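Extracellular solute-binding protein, family 1 (Bifidobacterium longum subsp. infantis, PDB 6FTH) probably captures human milk oligosaccharides outside the cell and delivers them to an ABC transporter for uptake. Local coordinates at residues Thr130-Pro133 against Glu134-Tyr138; Ile509-Lys512 against Trp513-Tyr517. All coordinates share one frame; numbering follows the deposited sequence.

Interaction 1 (Thr130-Pro133 against Glu134-Tyr138)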
ATOM      1  N   THR A 130      -9.506   8.958   8.576  1.00 16.61           N
ATOM      2  CA  THR A 130      -8.836  10.121   9.162  1.00 17.01           C
ATOM      3  C   THR A 130      -9.565  10.711  10.362  1.00 16.10           C
ATOM      4  O   THR A 130      -9.182  11.792  10.825  1.00 19.42           O
ATOM      5  CB  THR A 130      -8.602  11.202   8.102  1.00 15.76           C
ATOM      6  OG1 THR A 130      -9.869  11.673   7.634  1.00 16.09           O
ATOM      7  CG2 THR A 130      -7.761  10.645   6.956  1.00 17.01           C
ATOM      8  N   THR A 131     -10.592  10.042  10.875  1.00 18.83           N
ATOM      9  CA  THR A 131     -11.412  10.566  11.957  1.00 20.26           C
ATOM     10  C   THR A 131     -11.216   9.702  13.194  1.00 27.51           C
ATOM     11  O   THR A 131     -11.385   8.478  13.129  1.00 29.12           O
ATOM     12  CB  THR A 131     -12.891  10.540  11.575  1.00 21.37           C
ATOM     13  OG1 THR A 131     -13.121  11.384  10.442  1.00 23.08           O
ATOM     14  CG2 THR A 131     -13.734  11.039  12.735  1.00 26.23           C
ATOM     15  N   ASP A 132     -10.885  10.332  14.316  1.00 25.22           N
ATOM     16  CA  ASP A 132     -10.688   9.588  15.559  1.00 29.45           C
ATOM     17  C   ASP A 132     -12.030   9.265  16.201  1.00 27.40           C
ATOM     18  O   ASP A 132     -13.082   9.750  15.774  1.00 29.75           O
ATOM     19  CB  ASP A 132      -9.712  10.325  16.477  1.00 31.04           C
ATOM     20  CG  ASP A 132     -10.264  11.642  17.031  1.00 28.17           C
ATOM     21  OD1 ASP A 132     -11.490  11.797  17.171  1.00 28.02           O
ATOM     22  OD2 ASP A 132      -9.432  12.524  17.309  1.00 31.63           O
ATOM     23  N   PRO A 133     -12.046   8.378  17.204  1.00 34.28           N
ATOM     24  CA  PRO A 133     -13.334   7.995  17.799  1.00 38.98           C
ATOM     25  C   PRO A 133     -14.017   9.142  18.514  1.00 38.78           C
ATOM     26  O   PRO A 133     -15.247   9.118  18.653  1.00 40.47           O
ATOM     27  CB  PRO A 133     -12.968   6.849  18.760  1.00 37.22           C
ATOM     28  CG  PRO A 133     -11.574   6.436  18.366  1.00 34.65           C
ATOM     29  CD  PRO A 133     -10.927   7.693  17.868  1.00 35.01           C
ATOM     30  N   GLU A 134     -13.263  10.157  18.948  1.00 39.38           N
ATOM     31  CA  GLU A 134     -13.868  11.375  19.470  1.00 41.47           C
ATOM     32  C   GLU A 134     -14.418  12.276  18.371  1.00 39.55           C
ATOM     33  O   GLU A 134     -15.079  13.273  18.679  1.00 37.78           O
ATOM     34  CB  GLU A 134     -12.870  12.150  20.337  1.00 42.64           C
ATOM     35  CG  GLU A 134     -12.889  11.746  21.820  1.00 53.31           C
ATOM     36  CD  GLU A 134     -14.284  11.833  22.441  1.00 54.70           C
ATOM     37  OE1 GLU A 134     -15.007  10.809  22.418  1.00 52.82           O
ATOM     38  OE2 GLU A 134     -14.662  12.924  22.931  1.00 51.61           O
ATOM     39  N   GLY A 135     -14.173  11.948  17.108  1.00 32.55           N
ATOM     40  CA  GLY A 135     -14.803  12.641  16.016  1.00 28.83           C
ATOM     41  C   GLY A 135     -13.966  13.730  15.394  1.00 24.41           C
ATOM     42  O   GLY A 135     -14.436  14.377  14.450  1.00 25.51           O
ATOM     43  N   HIS A 136     -12.750  13.961  15.880  1.00 22.91           N
ATOM     44  CA  HIS A 136     -11.903  14.969  15.263  1.00 24.08           C
ATOM     45  C   HIS A 136     -11.279  14.418  13.986  1.00 22.71           C
ATOM     46  O   HIS A 136     -10.989  13.228  13.873  1.00 21.36           O
ATOM     47  CB  HIS A 136     -10.786  15.413  16.208  1.00 29.27           C
ATOM     48  CG  HIS A 136     -11.277  15.898  17.534  1.00 35.63           C
ATOM     49  ND1 HIS A 136     -12.534  16.438  17.707  1.00 37.91           N
ATOM     50  CD2 HIS A 136     -10.692  15.903  18.755  1.00 43.72           C
ATOM     51  CE1 HIS A 136     -12.701  16.758  18.978  1.00 42.17           C
ATOM     52  NE2 HIS A 136     -11.597  16.450  19.634  1.00 43.75           N
ATOM     53  N   MET A 137     -11.100  15.302  13.010  1.00 17.57           N
ATOM     54  CA  MET A 137     -10.464  14.950  11.747  1.00 16.67           C
ATOM     55  C   MET A 137      -9.519  16.083  11.377  1.00 18.41           C
ATOM     56  O   MET A 137      -9.969  17.184  11.030  1.00 20.88           O
ATOM     57  CB  MET A 137     -11.498  14.738  10.648  1.00 19.07           C
ATOM     58  CG  MET A 137     -10.891  14.462   9.291  1.00 19.19           C
ATOM     59  SD  MET A 137     -12.170  14.185   8.044  1.00 20.06           S
ATOM     60  CE  MET A 137     -12.944  15.823   7.951  1.00 22.56           C
ATOM     61  N   TYR A 138      -8.228  15.802  11.405  1.00 15.61           N
ATOM     62  CA  TYR A 138      -7.208  16.803  11.104  1.00 18.12           C
ATOM     63  C   TYR A 138      -6.574  16.618   9.734  1.00 17.54           C
ATOM     64  O   TYR A 138      -5.710  17.423   9.342  1.00 16.25           O
ATOM     65  CB  TYR A 138      -6.112  16.788  12.175  1.00 18.06           C
ATOM     66  CG  TYR A 138      -6.669  17.037  13.547  1.00 20.10           C
ATOM     67  CD1 TYR A 138      -7.070  18.306  13.925  1.00 21.48           C
ATOM     68  CD2 TYR A 138      -6.809  15.997  14.457  1.00 23.81           C
ATOM     69  CE1 TYR A 138      -7.600  18.548  15.173  1.00 26.13           C
ATOM     70  CE2 TYR A 138      -7.334  16.228  15.726  1.00 30.43           C
ATOM     71  CZ  TYR A 138      -7.728  17.509  16.069  1.00 30.61           C
ATOM     72  OH  TYR A 138      -8.255  17.757  17.314  1.00 33.51           O
TER
HETATM   73  O   HOH W   1      -7.134  13.289  11.848  1.00 19.47           O
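Asp132 and His136 clasp the base of a type I beta turn, Asp132 to Gly135, through both backbone and side chain. Asp132 N donates to His136 O over 2.9 Å. The turn's own bond runs from Gly135 N to Asp132 O, 2.8 Å. The carboxylate then folds back over the turn: chi1 of 68° sets CG between the backbone N and the carbonyl carbon, and His136 N donates to Asp132 OD1 at 2.8 Å from above the carboxylate plane. That oxygen also lies 2.7 Å from Gly135 N, so the acid sits among backbone amides that would probably stabilise its negative charge. Its other oxygen, OD2, touches His136 CB, and the imidazole is turned 62° from the carboxylate. Gly135 closes the turn with a positive phi. Farther down, one water bridges the two arms, donating to Thr130 O and accepting from Tyr138 N. Met137 N bonds outward to Asp105 OD1. Thr131 OG1 is held by Gln127 O, in helix 124-130, and Thr130 OG1 by Ala139 O. Against these hydroxyls runs the extended start of the Met137 chain, its CG 3.4 Å from Thr130 OG1 and its SD 3.8 Å from Thr131 OG1.

Interaction 2 (Ile509-Lys512 against Trp513-Tyr517)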
ATOM      1  N   ILE A 509      -3.395  -3.549  23.236  1.00 13.15           N
ATOM      2  CA  ILE A 509      -3.664  -2.211  22.715  1.00 13.41           C
ATOM      3  C   ILE A 509      -4.429  -2.283  21.400  1.00 11.58           C
ATOM      4  O   ILE A 509      -5.440  -1.593  21.216  1.00 12.32           O
ATOM      5  CB  ILE A 509      -2.348  -1.424  22.563  1.00 14.12           C
ATOM      6  CG1 ILE A 509      -1.831  -1.041  23.953  1.00 13.55           C
ATOM      7  CG2 ILE A 509      -2.547  -0.202  21.682  1.00 16.92           C
ATOM      8  CD1 ILE A 509      -0.406  -0.441  23.948  1.00 16.68           C
ATOM      9  N   TRP A 510      -3.994  -3.162  20.484  1.00 10.63           N
ATOM     10  CA  TRP A 510      -4.693  -3.276  19.211  1.00 11.63           C
ATOM     11  C   TRP A 510      -6.092  -3.839  19.413  1.00 11.79           C
ATOM     12  O   TRP A 510      -7.037  -3.398  18.753  1.00 11.96           O
ATOM     13  CB  TRP A 510      -3.896  -4.118  18.210  1.00 11.51           C
ATOM     14  CG  TRP A 510      -2.879  -3.306  17.480  1.00 11.56           C
ATOM     15  CD1 TRP A 510      -1.526  -3.418  17.566  1.00 12.13           C
ATOM     16  CD2 TRP A 510      -3.146  -2.259  16.528  1.00 12.58           C
ATOM     17  NE1 TRP A 510      -0.932  -2.493  16.726  1.00 12.67           N
ATOM     18  CE2 TRP A 510      -1.905  -1.768  16.098  1.00 11.65           C
ATOM     19  CE3 TRP A 510      -4.311  -1.679  16.023  1.00 13.23           C
ATOM     20  CZ2 TRP A 510      -1.785  -0.737  15.162  1.00 14.79           C
ATOM     21  CZ3 TRP A 510      -4.194  -0.641  15.095  1.00 16.10           C
ATOM     22  CH2 TRP A 510      -2.937  -0.184  14.680  1.00 17.50           C
ATOM     23  N   GLN A 511      -6.256  -4.807  20.321  1.00 10.50           N
ATOM     24  CA  GLN A 511      -7.603  -5.306  20.587  1.00  9.88           C
ATOM     25  C   GLN A 511      -8.510  -4.187  21.073  1.00 13.95           C
ATOM     26  O   GLN A 511      -9.678  -4.099  20.675  1.00 12.36           O
ATOM     27  CB  GLN A 511      -7.582  -6.427  21.617  1.00 11.01           C
ATOM     28  CG  GLN A 511      -8.965  -6.987  21.938  1.00 11.14           C
ATOM     29  CD  GLN A 511      -9.469  -7.969  20.886  1.00 12.00           C
ATOM     30  OE1 GLN A 511      -8.913  -9.061  20.730  1.00 12.09           O
ATOM     31  NE2 GLN A 511     -10.546  -7.601  20.198  1.00 12.69           N
ATOM     32  N   LYS A 512      -8.008  -3.350  21.974  1.00 12.81           N
ATOM     33  CA  LYS A 512      -8.819  -2.268  22.525  1.00 11.81           C
ATOM     34  C   LYS A 512      -9.296  -1.325  21.433  1.00 13.90           C
ATOM     35  O   LYS A 512     -10.481  -0.995  21.361  1.00 15.11           O
ATOM     36  CB  LYS A 512      -8.007  -1.500  23.566  1.00 12.46           C
ATOM     37  CG  LYS A 512      -8.771  -0.327  24.171  1.00 14.00           C
ATOM     38  CD  LYS A 512      -7.983   0.378  25.232  1.00 13.97           C
ATOM     39  CE  LYS A 512      -6.854   1.149  24.634  1.00 12.86           C
ATOM     40  NZ  LYS A 512      -6.089   1.965  25.642  1.00 14.79           N
ATOM     41  N   TRP A 513      -8.385  -0.851  20.591  1.00 13.45           N
ATOM     42  CA  TRP A 513      -8.795   0.112  19.566  1.00 14.22           C
ATOM     43  C   TRP A 513      -9.634  -0.557  18.487  1.00 15.46           C
ATOM     44  O   TRP A 513     -10.592   0.035  17.977  1.00 15.59           O
ATOM     45  CB  TRP A 513      -7.577   0.803  18.978  1.00 12.66           C
ATOM     46  CG  TRP A 513      -6.984   1.739  19.977  1.00 13.52           C
ATOM     47  CD1 TRP A 513      -5.849   1.547  20.709  1.00 13.13           C
ATOM     48  CD2 TRP A 513      -7.567   2.956  20.449  1.00 17.37           C
ATOM     49  NE1 TRP A 513      -5.674   2.591  21.600  1.00 14.86           N
ATOM     50  CE2 TRP A 513      -6.724   3.457  21.466  1.00 16.43           C
ATOM     51  CE3 TRP A 513      -8.725   3.670  20.117  1.00 22.58           C
ATOM     52  CZ2 TRP A 513      -6.982   4.665  22.121  1.00 19.76           C
ATOM     53  CZ3 TRP A 513      -8.984   4.868  20.778  1.00 26.93           C
ATOM     54  CH2 TRP A 513      -8.114   5.349  21.772  1.00 19.28           C
ATOM     55  N   TYR A 514      -9.303  -1.801  18.144  1.00 12.23           N
ATOM     56  CA  TYR A 514     -10.166  -2.549  17.240  1.00 13.79           C
ATOM     57  C   TYR A 514     -11.594  -2.603  17.776  1.00 14.45           C
ATOM     58  O   TYR A 514     -12.562  -2.382  17.037  1.00 15.96           O
ATOM     59  CB  TYR A 514      -9.577  -3.938  17.069  1.00 12.20           C
ATOM     60  CG  TYR A 514     -10.434  -4.908  16.329  1.00 12.30           C
ATOM     61  CD1 TYR A 514     -10.404  -4.994  14.932  1.00 13.37           C
ATOM     62  CD2 TYR A 514     -11.253  -5.771  17.020  1.00 13.38           C
ATOM     63  CE1 TYR A 514     -11.196  -5.915  14.246  1.00 13.09           C
ATOM     64  CE2 TYR A 514     -12.033  -6.695  16.353  1.00 13.26           C
ATOM     65  CZ  TYR A 514     -12.003  -6.771  14.960  1.00 13.59           C
ATOM     66  OH  TYR A 514     -12.808  -7.705  14.316  1.00 13.78           O
ATOM     67  N   ASP A 515     -11.745  -2.893  19.061  1.00 13.41           N
ATOM     68  CA  ASP A 515     -13.078  -2.956  19.667  1.00 13.21           C
ATOM     69  C   ASP A 515     -13.766  -1.591  19.632  1.00 16.73           C
ATOM     70  O   ASP A 515     -14.942  -1.488  19.273  1.00 18.35           O
ATOM     71  CB  ASP A 515     -12.972  -3.472  21.105  1.00 15.52           C
ATOM     72  CG  ASP A 515     -12.622  -4.935  21.188  1.00 15.66           C
ATOM     73  OD1 ASP A 515     -12.700  -5.645  20.164  1.00 14.63           O
ATOM     74  OD2 ASP A 515     -12.268  -5.386  22.290  1.00 17.11           O
ATOM     75  N   ILE A 516     -13.047  -0.531  20.007  1.00 14.97           N
ATOM     76  CA  ILE A 516     -13.625   0.820  20.005  1.00 16.86           C
ATOM     77  C   ILE A 516     -14.181   1.160  18.625  1.00 18.54           C
ATOM     78  O   ILE A 516     -15.296   1.686  18.497  1.00 19.71           O
ATOM     79  CB  ILE A 516     -12.573   1.848  20.461  1.00 18.53           C
ATOM     80  CG1 ILE A 516     -12.336   1.728  21.976  1.00 23.16           C
ATOM     81  CG2 ILE A 516     -12.987   3.269  20.082  1.00 23.08           C
ATOM     82  CD1 ILE A 516     -11.136   2.527  22.483  1.00 20.09           C
ATOM     83  N   TYR A 517     -13.412   0.854  17.571  1.00 17.09           N
ATOM     84  CA  TYR A 517     -13.790   1.257  16.213  1.00 19.05           C
ATOM     85  C   TYR A 517     -14.821   0.326  15.574  1.00 22.37           C
ATOM     86  O   TYR A 517     -15.576   0.761  14.700  1.00 24.12           O
ATOM     87  CB  TYR A 517     -12.551   1.305  15.318  1.00 16.46           C
ATOM     88  CG  TYR A 517     -11.790   2.599  15.331  1.00 19.88           C
ATOM     89  CD1 TYR A 517     -10.747   2.824  16.224  1.00 20.88           C
ATOM     90  CD2 TYR A 517     -12.080   3.594  14.396  1.00 25.17           C
ATOM     91  CE1 TYR A 517     -10.035   4.017  16.196  1.00 21.71           C
ATOM     92  CE2 TYR A 517     -11.378   4.780  14.372  1.00 26.27           C
ATOM     93  CZ  TYR A 517     -10.354   4.988  15.262  1.00 28.45           C
ATOM     94  OH  TYR A 517      -9.664   6.183  15.192  1.00 34.20           O
TER
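Gln511 reaches forward one helical turn to Asp515, and the two flat ends cross with their amide and carboxylate planes 36° apart. Gln511 leaves the helix with CG anti to its backbone N, then bends at chi2 (80°), which brings NE2 round to Asp515 OD1 at 2.9 Å. The acceptor is met on its syn side, somewhat out of the carboxylate plane, while the bond stays close to the plane of the donating amide. Gly240 O takes a further bond from NE2 and Val242 N donates to OE1, which fixes the rotation of the amide; Asp515 OD1 also forms a salt bridge with Lys519. Trp513 is touched by three side chains of the same helix. Ile509 CG2 comes to the indole edge, in the ring plane, 3.9 Å from Trp513 CD1. Over one face, offset toward the rim, sits Ile516 CD1, 3.5 Å above the plane. Lys512 runs beside the indole, and its bend at chi3 carries CE to 3.6 Å from Trp513 NE1. Both of these nitrogen-bearing ends finish on Asp459 OD2, the lysine by a salt bridge and the indole by a hydrogen bond. Regular i to i+4 backbone bonds, such as Tyr514 N to Trp510 O at 2.8 Å, carry the framework. Ile509 and Trp510 pack on helix 457-484, whereas Trp510, Gln511 and Tyr514 meet strand 241-244, placing helix 503-518 against both elements.

In the fold
From the N terminus, helix 124-130 runs into interaction 1, whose turn reverses the chain and sends it on toward strand 140-143. Interaction 2 comes about 370 residues later, within helix 503-518 close to the C terminus. Each is local, and they follow in series, neither nested nor crossed. They meet in space, with centres about 15 Å apart: Pro133 CD lies 3.3 Å from Tyr517 OH, and the proline's CB packs against Ile516 CG2. The C-terminal helix thereby rests on the turn before strand 140-143 at one end and ties it to later parts of the chain.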